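Local coordinates for N-acetylmuramoyl-L-alanine amidase domain-containing protein SAOUHSC_02979 (Staphylococcus aureus, PDB 5T1Q) that probably cleaves bacterial cell-wall peptidoglycan through an amidase activity, the chain here carrying a glucosaminidase-like domain and a CHAP domain, at residues A[61-72]-A[213-223]. Numbering follows the deposited sequence.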
loop_
_atom_site.group_PDB
_atom_site.type_symbol
_atom_site.label_atom_id
_atom_site.label_comp_id
_atom_site.label_asym_id
_atom_site.label_seq_id
_atom_site.Cartn_x
_atom_site.Cartn_y
_atom_site.Cartn_z
ATOM N N ARG A 61 -8.338 -1.464 -12.374
ATOM C CA ARG A 61 -8.992 -1.049 -13.629
ATOM C C ARG A 61 -10.508 -0.930 -13.439
ATOM O O ARG A 61 -11.106 0.066 -13.828
ATOM C CB ARG A 61 -8.697 -2.054 -14.741
ATOM C CG ARG A 61 -7.269 -2.033 -15.285
ATOM C CD ARG A 61 -6.951 -3.365 -15.956
ATOM N NE ARG A 61 -5.971 -3.277 -17.037
ATOM C CZ ARG A 61 -4.653 -3.141 -16.893
ATOM N NH1 ARG A 61 -3.883 -3.106 -17.980
ATOM N NH2 ARG A 61 -4.094 -3.027 -15.686
ATOM N N GLN A 62 -11.120 -1.945 -12.836
ATOM C CA GLN A 62 -12.562 -1.922 -12.583
ATOM C C GLN A 62 -12.944 -0.849 -11.538
ATOM O O GLN A 62 -13.993 -0.225 -11.647
ATOM C CB GLN A 62 -13.063 -3.306 -12.164
ATOM C CG GLN A 62 -12.882 -4.376 -13.238
ATOM C CD GLN A 62 -13.664 -4.080 -14.515
ATOM O OE1 GLN A 62 -14.832 -3.666 -14.475
ATOM N NE2 GLN A 62 -13.027 -4.307 -15.656
ATOM N N PHE A 63 -12.087 -0.630 -10.544
ATOM C CA PHE A 63 -12.343 0.403 -9.538
ATOM C C PHE A 63 -12.327 1.793 -10.193
ATOM O O PHE A 63 -13.141 2.649 -9.861
ATOM C CB PHE A 63 -11.316 0.312 -8.409
ATOM C CG PHE A 63 -11.426 1.407 -7.399
ATOM C CD1 PHE A 63 -12.410 1.365 -6.414
ATOM C CD2 PHE A 63 -10.537 2.479 -7.416
ATOM C CE1 PHE A 63 -12.505 2.377 -5.465
ATOM C CE2 PHE A 63 -10.628 3.493 -6.468
ATOM C CZ PHE A 63 -11.614 3.442 -5.496
ATOM N N VAL A 64 -11.401 2.005 -11.122
ATOM C CA VAL A 64 -11.333 3.261 -11.852
ATOM C C VAL A 64 -12.649 3.493 -12.607
ATOM O O VAL A 64 -13.187 4.599 -12.579
ATOM C CB VAL A 64 -10.129 3.297 -12.826
ATOM C CG1 VAL A 64 -10.233 4.467 -13.793
ATOM C CG2 VAL A 64 -8.821 3.379 -12.053
ATOM N N LYS A 65 -13.171 2.448 -13.258
ATOM C CA LYS A 65 -14.433 2.573 -14.006
ATOM C C LYS A 65 -15.634 2.825 -13.101
ATOM O O LYS A 65 -16.581 3.475 -13.513
ATOM C CB LYS A 65 -14.712 1.329 -14.846
ATOM C CG LYS A 65 -13.737 1.084 -15.982
ATOM C CD LYS A 65 -14.135 -0.195 -16.711
ATOM C CE LYS A 65 -13.173 -0.572 -17.818
ATOM N NZ LYS A 65 -13.614 -1.825 -18.509
ATOM N N SER A 66 -15.591 2.312 -11.875
ATOM C CA SER A 66 -16.694 2.502 -10.927
ATOM C C SER A 66 -16.836 3.953 -10.457
ATOM O O SER A 66 -17.898 4.320 -9.964
ATOM C CB SER A 66 -16.526 1.616 -9.687
ATOM O OG SER A 66 -15.483 2.097 -8.848
ATOM N N ILE A 67 -15.777 4.763 -10.590
ATOM C CA ILE A 67 -15.812 6.168 -10.134
ATOM C C ILE A 67 -15.280 7.222 -11.112
ATOM O O ILE A 67 -15.321 8.410 -10.793
ATOM C CB ILE A 67 -15.045 6.344 -8.797
ATOM C CG1 ILE A 67 -13.542 6.085 -8.979
ATOM C CG2 ILE A 67 -15.639 5.446 -7.722
ATOM C CD1 ILE A 67 -12.725 6.363 -7.744
ATOM N N ALA A 68 -14.800 6.815 -12.290
ATOM C CA ALA A 68 -14.246 7.785 -13.255
ATOM C C ALA A 68 -15.270 8.840 -13.695
ATOM O O ALA A 68 -14.914 10.008 -13.884
ATOM C CB ALA A 68 -13.670 7.078 -14.477
ATOM N N LYS A 69 -16.531 8.429 -13.843
ATOM C CA LYS A 69 -17.573 9.364 -14.261
ATOM C C LYS A 69 -17.834 10.414 -13.185
ATOM O O LYS A 69 -17.846 11.603 -13.478
ATOM C CB LYS A 69 -18.878 8.655 -14.642
ATOM C CG LYS A 69 -19.935 9.630 -15.136
ATOM C CD LYS A 69 -21.219 8.961 -15.583
ATOM C CE LYS A 69 -22.230 10.019 -15.975
ATOM N NZ LYS A 69 -23.560 9.433 -16.266
ATOM N N ASP A 70 -18.051 9.971 -11.950
ATOM C CA ASP A 70 -18.314 10.901 -10.848
ATOM C C ASP A 70 -17.099 11.799 -10.577
ATOM O O ASP A 70 -17.262 12.990 -10.311
ATOM C CB ASP A 70 -18.773 10.158 -9.583
ATOM C CG ASP A 70 -20.187 9.561 -9.717
ATOM O OD1 ASP A 70 -20.990 10.059 -10.534
ATOM O OD2 ASP A 70 -20.510 8.607 -8.969
ATOM N N ALA A 71 -15.893 11.237 -10.679
ATOM C CA ALA A 71 -14.654 12.016 -10.484
ATOM C C ALA A 71 -14.484 13.067 -11.578
ATOM O O ALA A 71 -14.049 14.188 -11.303
ATOM C CB ALA A 71 -13.444 11.107 -10.444
ATOM N N HIS A 72 -14.830 12.704 -12.815
ATOM C CA HIS A 72 -14.761 13.648 -13.940
ATOM C C HIS A 72 -15.676 14.869 -13.753
ATOM O O HIS A 72 -15.236 16.001 -13.925
ATOM C CB HIS A 72 -15.113 12.965 -15.261
ATOM C CG HIS A 72 -15.205 13.916 -16.410
ATOM N ND1 HIS A 72 -16.400 14.472 -16.818
ATOM C CD2 HIS A 72 -14.249 14.462 -17.196
ATOM C CE1 HIS A 72 -16.178 15.295 -17.826
ATOM N NE2 HIS A 72 -14.881 15.306 -18.076
ATOM N N ASP A 213 -9.988 16.517 -18.661
ATOM C CA ASP A 213 -10.511 17.413 -19.688
ATOM C C ASP A 213 -12.032 17.560 -19.649
ATOM O O ASP A 213 -12.731 16.810 -18.960
ATOM C CB ASP A 213 -10.036 16.938 -21.070
ATOM C CG ASP A 213 -8.519 17.000 -21.221
ATOM O OD1 ASP A 213 -7.867 17.778 -20.491
ATOM O OD2 ASP A 213 -7.978 16.289 -22.088
ATOM N N GLU A 214 -12.517 18.533 -20.428
ATOM C CA GLU A 214 -13.935 18.902 -20.499
ATOM C C GLU A 214 -14.839 17.727 -20.844
ATOM O O GLU A 214 -15.772 17.418 -20.102
ATOM C CB GLU A 214 -14.145 20.038 -21.520
ATOM C CG GLU A 214 -13.527 21.388 -21.141
ATOM C CD GLU A 214 -12.008 21.362 -20.955
ATOM O OE1 GLU A 214 -11.339 20.429 -21.468
ATOM O OE2 GLU A 214 -11.482 22.289 -20.289
ATOM N N ARG A 215 -14.579 17.090 -21.980
ATOM C CA ARG A 215 -15.369 15.939 -22.374
ATOM C C ARG A 215 -14.675 14.695 -21.874
ATOM O O ARG A 215 -13.457 14.546 -22.011
ATOM C CB ARG A 215 -15.591 15.870 -23.888
ATOM C CG ARG A 215 -16.287 17.108 -24.464
ATOM C CD ARG A 215 -17.168 16.777 -25.664
ATOM N NE ARG A 215 -16.495 15.958 -26.676
ATOM C CZ ARG A 215 -17.079 15.497 -27.784
ATOM N NH1 ARG A 215 -16.378 14.754 -28.638
ATOM N NH2 ARG A 215 -18.357 15.768 -28.049
HETATM N N MSE A 216 -15.453 13.813 -21.264
HETATM C CA MSE A 216 -14.905 12.584 -20.765
HETATM C C MSE A 216 -14.894 11.573 -21.872
HETATM O O MSE A 216 -15.823 11.548 -22.680
HETATM C CB MSE A 216 -15.760 12.059 -19.645
HETATM C CG MSE A 216 -14.850 11.227 -18.757
HETATM SE SE MSE A 216 -16.033 10.339 -17.511
HETATM C CE MSE A 216 -15.459 8.473 -17.768
ATOM N N PRO A 217 -13.867 10.721 -21.926
ATOM C CA PRO A 217 -13.820 9.694 -22.972
ATOM C C PRO A 217 -14.768 8.531 -22.728
ATOM O O PRO A 217 -15.462 8.480 -21.706
ATOM C CB PRO A 217 -12.374 9.179 -22.913
ATOM C CG PRO A 217 -11.596 10.276 -22.314
ATOM C CD PRO A 217 -12.522 10.998 -21.380
ATOM N N ASP A 218 -14.753 7.597 -23.674
ATOM C CA ASP A 218 -15.545 6.386 -23.603
ATOM C C ASP A 218 -14.806 5.402 -22.692
ATOM O O ASP A 218 -13.638 5.080 -22.930
ATOM C CB ASP A 218 -15.725 5.816 -25.022
ATOM C CG ASP A 218 -16.529 4.510 -25.063
ATOM O OD1 ASP A 218 -16.969 4.005 -24.011
ATOM O OD2 ASP A 218 -16.720 3.983 -26.180
ATOM N N LEU A 219 -15.481 4.953 -21.634
ATOM C CA LEU A 219 -14.906 3.977 -20.703
ATOM C C LEU A 219 -14.687 2.597 -21.340
ATOM O O LEU A 219 -13.919 1.796 -20.814
ATOM C CB LEU A 219 -15.788 3.821 -19.465
ATOM C CG LEU A 219 -15.855 4.990 -18.492
ATOM C CD1 LEU A 219 -16.913 4.698 -17.442
ATOM C CD2 LEU A 219 -14.495 5.243 -17.844
ATOM N N ASP A 220 -15.365 2.310 -22.451
ATOM C CA ASP A 220 -15.163 1.023 -23.139
ATOM C C ASP A 220 -13.776 0.931 -23.808
ATOM O O ASP A 220 -13.303 -0.175 -24.079
ATOM C CB ASP A 220 -16.285 0.736 -24.146
ATOM C CG ASP A 220 -17.642 0.527 -23.471
ATOM O OD1 ASP A 220 -17.782 0.845 -22.267
ATOM O OD2 ASP A 220 -18.577 0.056 -24.150
ATOM N N LYS A 221 -13.142 2.083 -24.070
ATOM C CA LYS A 221 -11.777 2.119 -24.632
ATOM C C LYS A 221 -10.723 2.524 -23.581
ATOM O O LYS A 221 -9.583 2.862 -23.928
ATOM C CB LYS A 221 -11.686 3.047 -25.855
ATOM C CG LYS A 221 -11.911 4.534 -25.592
ATOM C CD LYS A 221 -11.430 5.407 -26.755
ATOM C CE LYS A 221 -12.109 5.093 -28.086
ATOM N NZ LYS A 221 -13.581 5.335 -28.059
ATOM N N TYR A 222 -11.096 2.475 -22.303
ATOM C CA TYR A 222 -10.169 2.850 -21.239
ATOM C C TYR A 222 -9.022 1.852 -21.077
ATOM O O TYR A 222 -7.858 2.242 -21.069
ATOM C CB TYR A 222 -10.892 3.019 -19.900
ATOM C CG TYR A 222 -9.929 3.177 -18.753
ATOM C CD1 TYR A 222 -9.086 4.285 -18.673
ATOM C CD2 TYR A 222 -9.842 2.212 -17.754
ATOM C CE1 TYR A 222 -8.183 4.423 -17.631
ATOM C CE2 TYR A 222 -8.953 2.350 -16.708
ATOM C CZ TYR A 222 -8.127 3.457 -16.651
ATOM O OH TYR A 222 -7.248 3.576 -15.606
ATOM N N GLU A 223 -9.346 0.570 -20.948
ATOM C CA GLU A 223 -8.301 -0.441 -20.767
ATOM C C GLU A 223 -7.302 -0.478 -21.923
ATOM O O GLU A 223 -6.146 -0.838 -21.736
ATOM C CB GLU A 223 -8.894 -1.820 -20.486
ATOM C CG GLU A 223 -9.642 -1.877 -19.158
ATOM C CD GLU A 223 -9.939 -3.290 -18.677
ATOM O OE1 GLU A 223 -9.258 -4.244 -19.117
ATOM O OE2 GLU A 223 -10.842 -3.442 -17.825
HETATM O O HOH W 1 -12.123 -0.286 -21.065
#
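His-72 lays one face of its imidazole against the side chain of Met-216, a selenomethionine, whose CB sits 3.6 Å from the ring centroid almost exactly on the ring normal, a CH-pi contact. The two side chains run past each other in opposite senses, which brings SE back to 3.6 Å from His-72 CB and carries the methyl CE on to Ala-68. With CG anti to the backbone N (chi1 174°), the imidazole reaches out from the helix far enough for NE2 to donate a hydrogen bond to the backbone O of Asp-213 at 2.8 Å. That bond is bent, 135° at the hydrogen, and the acceptor lies 17° out of the ring plane; together with the CH-pi contact it should restrict rotation of the ring.

One turn back along the helix, Ala-68 CB also meets Leu-219 CD2 at 3.9 Å; a further turn back, Val-64 CG1 approaches Tyr-222 CZ at 3.7 Å. Phe-211 touches Ala-68 and Met-216, while the hydroxyl of Tyr-222 is hydrogen-bonded to the backbone O of Tyr-206.

At the other end the contact turns polar. Lys-65, extended beyond CG, passes its CE by the edge of the Tyr-222 ring, and its NZ forms a salt bridge with Glu-223 OE2 at 3.3 Å, weak as a hydrogen bond. A water joins Lys-65 NZ, again weakly, to Leu-219 O and the backbone N of Glu-223, tying the lysine to the turn. Arg-61 lies near Glu-223 too, but its guanidinium pairs with Asp-56.

Helix 58-78 of the glucosaminidase-like part, a member of the lysozyme clan, thus packs on helix 82-93 through Phe-63 and Ala-71 and is covered along another flank by residues 213-223, a largely irregular segment that runs into the short helix 222-225.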